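PDB 3GO6: ribokinase RBSK from Mycobacterium tuberculosis, which probably phosphorylates D-ribose at O-5 with ATP and magnesium, giving D-ribose 5-phosphate for nucleotide and amino acid synthesis or the pentose phosphate pathway. Local coordinates for residues 196-201 and 211-216; 229-234 and 267-272; 181-186 and 203-208. All blocks are in the same frame, centred on the assembly; numbering follows the deposited sequence.

Interaction 1: residues 196-201 and 211-216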
loop_
_atom_site.group_PDB
_atom_site.type_symbol
_atom_site.label_atom_id
_atom_site.label_comp_id
_atom_site.label_asym_id
_atom_site.label_seq_id
_atom_site.Cartn_x
_atom_site.Cartn_y
_atom_site.Cartn_z
ATOM N N VAL A 196 18.780 21.776 12.135
ATOM C CA VAL A 196 17.848 20.673 12.243
ATOM C C VAL A 196 16.490 21.171 11.794
ATOM O O VAL A 196 16.046 22.250 12.218
ATOM C CB VAL A 196 17.760 20.073 13.667
ATOM C CG1 VAL A 196 16.715 18.970 13.711
ATOM C CG2 VAL A 196 19.106 19.496 14.065
ATOM N N ILE A 197 15.856 20.388 10.914
ATOM C CA ILE A 197 14.517 20.688 10.391
ATOM C C ILE A 197 13.621 19.623 10.926
ATOM O O ILE A 197 13.911 18.426 10.793
ATOM C CB ILE A 197 14.486 20.650 8.840
ATOM C CG1 ILE A 197 15.533 21.612 8.262
ATOM C CG2 ILE A 197 13.060 20.946 8.289
ATOM C CD1 ILE A 197 15.912 21.309 6.786
ATOM N N ALA A 198 12.519 20.039 11.541
ATOM C CA ALA A 198 11.600 19.083 12.139
ATOM C C ALA A 198 10.248 19.719 12.347
ATOM O O ALA A 198 10.170 20.925 12.521
ATOM C CB ALA A 198 12.149 18.583 13.467
ATOM N N ASN A 199 9.180 18.928 12.313
ATOM C CA ASN A 199 7.888 19.452 12.779
ATOM C C ASN A 199 7.897 19.544 14.319
ATOM O O ASN A 199 8.890 19.166 14.952
ATOM C CB ASN A 199 6.680 18.669 12.200
ATOM C CG ASN A 199 6.569 17.243 12.714
ATOM O OD1 ASN A 199 6.955 16.910 13.842
ATOM N ND2 ASN A 199 5.997 16.388 11.885
ATOM N N GLU A 200 6.825 20.047 14.922
ATOM C CA GLU A 200 6.828 20.246 16.385
ATOM C C GLU A 200 7.035 18.946 17.158
ATOM O O GLU A 200 7.862 18.894 18.072
ATOM C CB GLU A 200 5.576 21.004 16.868
ATOM C CG GLU A 200 5.569 22.480 16.450
ATOM C CD GLU A 200 6.116 23.451 17.510
ATOM O OE1 GLU A 200 7.013 23.084 18.318
ATOM O OE2 GLU A 200 5.642 24.610 17.528
ATOM N N HIS A 201 6.330 17.888 16.763
ATOM C CA HIS A 201 6.470 16.576 17.414
ATOM C C HIS A 201 7.887 15.994 17.249
ATOM O O HIS A 201 8.513 15.525 18.227
ATOM C CB HIS A 201 5.389 15.607 16.904
ATOM C CG HIS A 201 5.664 14.165 17.210
ATOM N ND1 HIS A 201 5.436 13.606 18.452
ATOM C CD2 HIS A 201 6.129 13.160 16.426
ATOM C CE1 HIS A 201 5.768 12.324 18.422
ATOM N NE2 HIS A 201 6.192 12.031 17.205
ATOM N N THR A 211 22.709 24.625 16.241
ATOM C CA THR A 211 22.944 26.054 16.091
ATOM C C THR A 211 21.683 26.737 15.552
ATOM O O THR A 211 21.306 27.812 16.026
ATOM C CB THR A 211 24.132 26.319 15.160
ATOM O OG1 THR A 211 25.210 25.463 15.546
ATOM C CG2 THR A 211 24.587 27.785 15.250
ATOM N N HIS A 212 21.027 26.096 14.580
ATOM C CA HIS A 212 19.843 26.660 13.936
ATOM C C HIS A 212 18.715 25.612 13.918
ATOM O O HIS A 212 18.764 24.680 13.119
ATOM C CB HIS A 212 20.194 27.108 12.513
ATOM C CG HIS A 212 21.409 27.982 12.440
ATOM N ND1 HIS A 212 21.392 29.315 12.810
ATOM C CD2 HIS A 212 22.675 27.724 12.031
ATOM C CE1 HIS A 212 22.597 29.834 12.641
ATOM N NE2 HIS A 212 23.396 28.889 12.174
ATOM N N PHE A 213 17.730 25.755 14.808
ATOM C CA PHE A 213 16.603 24.823 14.911
ATOM C C PHE A 213 15.454 25.405 14.083
ATOM O O PHE A 213 14.957 26.493 14.383
ATOM C CB PHE A 213 16.164 24.637 16.373
ATOM C CG PHE A 213 15.695 23.235 16.727
ATOM C CD1 PHE A 213 15.261 22.326 15.738
ATOM C CD2 PHE A 213 15.658 22.832 18.072
ATOM C CE1 PHE A 213 14.828 21.043 16.079
ATOM C CE2 PHE A 213 15.234 21.547 18.438
ATOM C CZ PHE A 213 14.815 20.640 17.442
ATOM N N VAL A 214 15.075 24.695 13.018
ATOM C CA VAL A 214 14.032 25.142 12.090
ATOM C C VAL A 214 12.831 24.240 12.291
ATOM O O VAL A 214 12.831 23.065 11.890
ATOM C CB VAL A 214 14.512 25.114 10.610
ATOM C CG1 VAL A 214 13.393 25.571 9.663
ATOM C CG2 VAL A 214 15.752 25.999 10.418
ATOM N N ILE A 215 11.803 24.766 12.937
ATOM C CA ILE A 215 10.661 23.946 13.293
ATOM C C ILE A 215 9.511 24.307 12.363
ATOM O O ILE A 215 8.984 25.411 12.416
ATOM C CB ILE A 215 10.245 24.098 14.785
ATOM C CG1 ILE A 215 11.403 23.758 15.733
ATOM C CG2 ILE A 215 9.061 23.195 15.121
ATOM C CD1 ILE A 215 12.225 24.989 16.090
ATOM N N THR A 216 9.128 23.373 11.500
ATOM C CA THR A 216 8.093 23.646 10.513
ATOM C C THR A 216 6.721 23.582 11.185
ATOM O O THR A 216 6.503 22.785 12.094
ATOM C CB THR A 216 8.157 22.646 9.341
ATOM O OG1 THR A 216 8.049 21.320 9.865
ATOM C CG2 THR A 216 9.502 22.796 8.577
HETATM O O HOH W 1 4.633 21.283 13.295
#
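F213 turns its ring toward V196 with its first torsion well off the anti position (chi1 -144°), while V196 keeps CG1 anti to its backbone N (chi1 177°); the two side chains run alongside each other, V196 CG1 3.7 Å from F213 CE1, and V196 O lies at the ring edge. I215 shares this face of the sheet: its CG2 packs against the bent chain of E200, and its CG1 lies above one face of the F213 ring, toward the rim. On the other face, T216 CG2 meets I197 CG2 at 4.0 Å. The strands are parallel neighbours in the eight-stranded ribokinase sheet, 212-216 being the last of its parallel run, their short axes 25° apart. Four backbone bonds join them: V196 N to H212 O, V214 N to V196 O (2.7 Å), A198 N to V214 O, and T216 N to A198 O (2.8 Å). Beyond the last of these a water bridges the segments, accepting from E200 N (3.0 Å) and donating to T216 O (2.7 Å). N199 caps helix 200-205 through OD1 to E202 N; N199 and T216 are predicted to bind ATP. E200 reaches a salt bridge with R223. The pair forms the two strands of a beta-alpha-beta unit: A203 of the connecting helix packs on A198, F213 and I215, whereas helix 246-257 lies against I197, V214 and T216 on the opposite face.

Interaction 2: residues 229-234 and 267-272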
loop_
_atom_site.group_PDB
_atom_site.type_symbol
_atom_site.label_atom_id
_atom_site.label_comp_id
_atom_site.label_asym_id
_atom_site.label_seq_id
_atom_site.Cartn_x
_atom_site.Cartn_y
_atom_site.Cartn_z
ATOM N N GLY A 229 18.455 34.059 17.425
ATOM C CA GLY A 229 17.333 34.366 18.301
ATOM C C GLY A 229 16.141 33.447 18.104
ATOM O O GLY A 229 16.304 32.245 17.875
ATOM N N VAL A 230 14.948 34.030 18.200
ATOM C CA VAL A 230 13.683 33.302 18.163
ATOM C C VAL A 230 12.708 34.128 17.337
ATOM O O VAL A 230 12.430 35.281 17.667
ATOM C CB VAL A 230 13.115 33.070 19.602
ATOM C CG1 VAL A 230 11.691 32.504 19.567
ATOM C CG2 VAL A 230 14.025 32.152 20.409
ATOM N N PHE A 231 12.223 33.557 16.233
ATOM C CA PHE A 231 11.267 34.239 15.363
ATOM C C PHE A 231 10.483 33.249 14.503
ATOM O O PHE A 231 10.796 32.046 14.460
ATOM C CB PHE A 231 11.929 35.320 14.486
ATOM C CG PHE A 231 13.059 34.820 13.606
ATOM C CD1 PHE A 231 12.800 34.315 12.324
ATOM C CD2 PHE A 231 14.386 34.897 14.037
ATOM C CE1 PHE A 231 13.839 33.861 11.504
ATOM C CE2 PHE A 231 15.441 34.446 13.220
ATOM C CZ PHE A 231 15.167 33.927 11.953
ATOM N N GLU A 232 9.450 33.764 13.844
ATOM C CA GLU A 232 8.642 32.961 12.941
ATOM C C GLU A 232 8.761 33.512 11.526
ATOM O O GLU A 232 9.062 34.695 11.323
ATOM C CB GLU A 232 7.185 32.865 13.431
ATOM C CG GLU A 232 7.072 32.290 14.857
ATOM C CD GLU A 232 5.756 31.579 15.156
ATOM O OE1 GLU A 232 4.772 31.765 14.395
ATOM O OE2 GLU A 232 5.713 30.826 16.171
ATOM N N VAL A 233 8.571 32.633 10.548
ATOM C CA VAL A 233 8.640 32.999 9.140
ATOM C C VAL A 233 7.360 32.447 8.508
ATOM O O VAL A 233 7.168 31.225 8.501
ATOM C CB VAL A 233 9.882 32.396 8.434
ATOM C CG1 VAL A 233 9.907 32.789 6.967
ATOM C CG2 VAL A 233 11.182 32.842 9.113
ATOM N N PRO A 234 6.465 33.339 8.029
ATOM C CA PRO A 234 5.211 32.913 7.391
ATOM C C PRO A 234 5.368 32.311 5.997
ATOM O O PRO A 234 6.362 32.559 5.297
ATOM C CB PRO A 234 4.398 34.223 7.305
ATOM C CG PRO A 234 5.429 35.273 7.159
ATOM C CD PRO A 234 6.547 34.817 8.108
ATOM N N GLU A 267 21.184 35.933 5.086
ATOM C CA GLU A 267 21.229 34.794 4.180
ATOM C C GLU A 267 20.393 33.639 4.727
ATOM O O GLU A 267 19.702 32.970 3.967
ATOM C CB GLU A 267 22.669 34.332 3.980
ATOM C CG GLU A 267 23.545 35.279 3.170
ATOM C CD GLU A 267 25.025 34.951 3.345
ATOM O OE1 GLU A 267 25.490 34.858 4.506
ATOM O OE2 GLU A 267 25.714 34.754 2.326
ATOM N N ARG A 268 20.463 33.408 6.037
ATOM C CA ARG A 268 19.629 32.393 6.681
ATOM C C ARG A 268 18.136 32.725 6.584
ATOM O O ARG A 268 17.317 31.848 6.259
ATOM C CB ARG A 268 20.052 32.159 8.132
ATOM C CG ARG A 268 21.430 31.462 8.255
ATOM C CD ARG A 268 21.719 31.102 9.704
ATOM N NE ARG A 268 22.150 32.260 10.496
ATOM C CZ ARG A 268 23.426 32.632 10.640
ATOM N NH1 ARG A 268 24.399 31.928 10.063
ATOM N NH2 ARG A 268 23.733 33.699 11.370
ATOM N N LEU A 269 17.780 33.986 6.854
ATOM C CA LEU A 269 16.387 34.410 6.717
ATOM C C LEU A 269 15.873 34.251 5.274
ATOM O O LEU A 269 14.739 33.841 5.066
ATOM C CB LEU A 269 16.185 35.852 7.228
ATOM C CG LEU A 269 14.772 36.443 7.127
ATOM C CD1 LEU A 269 13.782 35.658 7.991
ATOM C CD2 LEU A 269 14.781 37.935 7.504
ATOM N N ARG A 270 16.706 34.576 4.289
ATOM C CA ARG A 270 16.317 34.419 2.885
ATOM C C ARG A 270 16.076 32.927 2.546
ATOM O O ARG A 270 15.126 32.595 1.846
ATOM C CB ARG A 270 17.384 35.009 1.969
ATOM C CG ARG A 270 17.072 34.898 0.489
ATOM C CD ARG A 270 18.336 35.079 -0.365
ATOM N NE ARG A 270 18.097 34.689 -1.759
ATOM C CZ ARG A 270 18.362 33.481 -2.272
ATOM N NH1 ARG A 270 18.888 32.520 -1.520
ATOM N NH2 ARG A 270 18.085 33.228 -3.543
ATOM N N ALA A 271 16.929 32.044 3.064
ATOM C CA ALA A 271 16.755 30.595 2.857
ATOM C C ALA A 271 15.426 30.143 3.455
ATOM O O ALA A 271 14.668 29.393 2.829
ATOM C CB ALA A 271 17.931 29.829 3.493
ATOM N N LEU A 272 15.146 30.591 4.677
ATOM C CA LEU A 272 13.878 30.260 5.365
ATOM C C LEU A 272 12.636 30.737 4.613
ATOM O O LEU A 272 11.664 29.981 4.475
ATOM C CB LEU A 272 13.885 30.776 6.817
ATOM C CG LEU A 272 14.896 30.131 7.790
ATOM C CD1 LEU A 272 15.186 31.053 8.974
ATOM C CD2 LEU A 272 14.396 28.766 8.304
#
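F231 CE1 meets two leucine methyls, 3.9 Å from L269 CD1 and 4.0 Å from L272 CD1, where helix 265-282 packs on the last strand of the eight-stranded alpha/beta sheet of the ribokinase fold. V233, two residues on and on the same face of strand 229-233, completes the first shell: its CG2 lies 4.0 Å from L269 CD1 and 4.1 Å from L272 CB. The contact is wholly apolar, with L269 and L272 one helical turn apart, and strand and helix run 37° from parallel with their axes 10.0 Å apart. L269 holds CG anti to its own N (chi1 179°), which carries CD1 to the strand although the side chain starts out along its flank. In the next shell, the F231 ring stacks on Y224 of the adjoining strand, and backbone bonds of F231 with Y224 and of V233 with A222 fix the edge strand. L272 also touches Y224, V214 and L254, tying the helix to the sheet and to helix 246-257. C276, which binds ADP in another crystal structure of this protein, lies one turn beyond L272 and near V233. Within the strand itself, V233 CG2 meets the F231 ring at its edge, in the ring plane.

Interaction 3: residues 181-186 and 203-208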
loop_
_atom_site.group_PDB
_atom_site.type_symbol
_atom_site.label_atom_id
_atom_site.label_comp_id
_atom_site.label_asym_id
_atom_site.label_seq_id
_atom_site.Cartn_x
_atom_site.Cartn_y
_atom_site.Cartn_z
ATOM N N GLN A 181 14.336 7.237 16.643
ATOM C CA GLN A 181 15.442 6.409 16.182
ATOM C C GLN A 181 16.495 6.146 17.290
ATOM O O GLN A 181 16.256 6.474 18.465
ATOM C CB GLN A 181 16.035 6.977 14.887
ATOM C CG GLN A 181 15.028 6.975 13.703
ATOM C CD GLN A 181 14.269 5.665 13.581
ATOM O OE1 GLN A 181 13.085 5.573 13.945
ATOM N NE2 GLN A 181 14.941 4.643 13.068
ATOM N N ASP A 182 17.616 5.519 16.919
ATOM C CA ASP A 182 18.661 5.080 17.874
ATOM C C ASP A 182 19.170 6.256 18.716
ATOM O O ASP A 182 19.920 7.102 18.214
ATOM C CB ASP A 182 19.823 4.410 17.128
ATOM C CG ASP A 182 20.889 3.829 18.080
ATOM O OD1 ASP A 182 20.708 2.681 18.570
ATOM O OD2 ASP A 182 21.905 4.521 18.326
ATOM N N ARG A 183 18.752 6.299 19.981
ATOM C CA ARG A 183 18.999 7.443 20.868
ATOM C C ARG A 183 20.474 7.840 21.019
ATOM O O ARG A 183 20.808 9.034 21.016
ATOM C CB ARG A 183 18.357 7.196 22.237
ATOM C CG ARG A 183 18.409 8.363 23.226
ATOM C CD ARG A 183 17.547 9.556 22.815
ATOM N NE ARG A 183 16.396 9.164 22.001
ATOM C CZ ARG A 183 15.576 10.017 21.388
ATOM N NH1 ARG A 183 15.757 11.332 21.502
ATOM N NH2 ARG A 183 14.571 9.546 20.653
ATOM N N SER A 184 21.351 6.847 21.136
ATOM C CA SER A 184 22.779 7.110 21.331
ATOM C C SER A 184 23.418 7.767 20.098
ATOM O O SER A 184 24.158 8.755 20.225
ATOM C CB SER A 184 23.518 5.815 21.712
ATOM O OG SER A 184 24.921 6.030 21.816
ATOM N N SER A 185 23.144 7.214 18.916
ATOM C CA SER A 185 23.577 7.826 17.655
ATOM C C SER A 185 22.948 9.200 17.452
ATOM O O SER A 185 23.586 10.103 16.922
ATOM C CB SER A 185 23.190 6.944 16.468
ATOM O OG SER A 185 23.845 5.690 16.515
ATOM N N LEU A 186 21.689 9.340 17.861
ATOM C CA LEU A 186 20.980 10.616 17.753
ATOM C C LEU A 186 21.660 11.680 18.588
ATOM O O LEU A 186 21.769 12.826 18.163
ATOM C CB LEU A 186 19.524 10.493 18.213
ATOM C CG LEU A 186 18.469 9.867 17.303
ATOM C CD1 LEU A 186 17.126 9.809 18.035
ATOM C CD2 LEU A 186 18.336 10.618 15.965
ATOM N N ALA A 203 10.575 17.773 16.610
ATOM C CA ALA A 203 11.501 18.665 17.327
ATOM C C ALA A 203 11.589 18.314 18.824
ATOM O O ALA A 203 12.688 18.342 19.412
ATOM C CB ALA A 203 11.122 20.136 17.125
ATOM N N ASN A 204 10.445 17.967 19.420
ATOM C CA ASN A 204 10.376 17.530 20.824
ATOM C C ASN A 204 11.232 16.288 21.089
ATOM O O ASN A 204 11.817 16.163 22.153
ATOM C CB ASN A 204 8.933 17.200 21.239
ATOM C CG ASN A 204 8.039 18.424 21.329
ATOM O OD1 ASN A 204 8.521 19.558 21.466
ATOM N ND2 ASN A 204 6.712 18.202 21.269
ATOM N N ASP A 205 11.286 15.368 20.121
ATOM C CA ASP A 205 12.020 14.125 20.275
ATOM C C ASP A 205 13.529 14.258 20.100
ATOM O O ASP A 205 14.277 13.399 20.562
ATOM C CB ASP A 205 11.491 13.049 19.315
ATOM C CG ASP A 205 11.938 11.647 19.708
ATOM O OD1 ASP A 205 11.495 11.156 20.776
ATOM O OD2 ASP A 205 12.735 11.026 18.960
ATOM N N TRP A 206 13.973 15.308 19.423
ATOM C CA TRP A 206 15.388 15.495 19.108
ATOM C C TRP A 206 16.205 15.775 20.394
ATOM O O TRP A 206 15.765 16.553 21.234
ATOM C CB TRP A 206 15.535 16.643 18.119
ATOM C CG TRP A 206 16.912 16.829 17.543
ATOM C CD1 TRP A 206 17.746 17.883 17.749
ATOM C CD2 TRP A 206 17.590 15.950 16.626
ATOM N NE1 TRP A 206 18.922 17.705 17.035
ATOM C CE2 TRP A 206 18.844 16.530 16.338
ATOM C CE3 TRP A 206 17.261 14.726 16.033
ATOM C CZ2 TRP A 206 19.766 15.935 15.468
ATOM C CZ3 TRP A 206 18.188 14.127 15.178
ATOM C CH2 TRP A 206 19.418 14.732 14.899
ATOM N N PRO A 207 17.373 15.126 20.548
ATOM C CA PRO A 207 18.130 15.177 21.831
ATOM C C PRO A 207 18.559 16.552 22.382
ATOM O O PRO A 207 18.422 16.786 23.591
ATOM C CB PRO A 207 19.354 14.300 21.550
ATOM C CG PRO A 207 18.878 13.352 20.453
ATOM C CD PRO A 207 18.044 14.245 19.572
ATOM N N SER A 208 19.097 17.433 21.543
ATOM C CA SER A 208 19.663 18.700 22.024
ATOM C C SER A 208 19.652 19.691 20.875
ATOM O O SER A 208 19.743 19.265 19.720
ATOM C CB SER A 208 21.104 18.495 22.526
ATOM O OG SER A 208 21.981 18.079 21.478
#
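L186 laps over two residues at once, its CD2 3.6 Å from W206 CZ3 and its CB 3.7 Å from P207 CG. Here two successive helices of the alpha/beta ribokinase fold meet: the first turn of helix 183-192 packs against the C-terminal end of helix 200-205 and the turn that follows it. W206, the first residue to leave helical geometry, starts out away from 181-186, but its indole end swings back to L186. Its other neighbours include L189 and A190 of helix 183-192 and V196 of the sheet, so the ring is buried between helix and strand. At the partly exposed side R183 bends at chi2 and chi3, curling its guanidinium back toward D205. L186 CD1 lies over the centre of one face of the R183 guanidinium, 3.6 Å above the plane. Both terminal nitrogens grip D205, each taking a different oxygen: R183 NH2 forms a salt bridge with D205 OD2 at 2.9 Å, from above the carboxylate plane, the guanidinium and carboxylate planes standing 87° apart. OD2 also accepts from G180 N, which ties the carboxylate to the loop before helix 183-192. At the start of the same helix, D182 is the N-cap, its OD2 accepting from S185 N and OG. The second arm of the arginine grip runs from R183 NH1 to the backbone D205 O, 2.7 Å long and nearly straight at 163°.

Overall arrangement
Interaction 1 is the buried centre of the group, with parallel strands joined by backbone bonds; interactions 2 and 3 are partly buried and lie farther from the chain's centre. Interaction 2 packs a helix on the same sheet, and interaction 3 joins two helices beside it. Interaction 2 is purely apolar and closes the edge at strand 229-233; it touches interaction 1 where L272 meets V214 and R268 meets H212. Interaction 3 adds a charged grip to its apolar packing and shares helix 200-205 with interaction 1, W206 and A203 reaching V196, A198, F213 and I215. Interactions 2 and 3 do not touch, their nearest atoms being about 12 Å apart, and interaction 1 lies in contact with both.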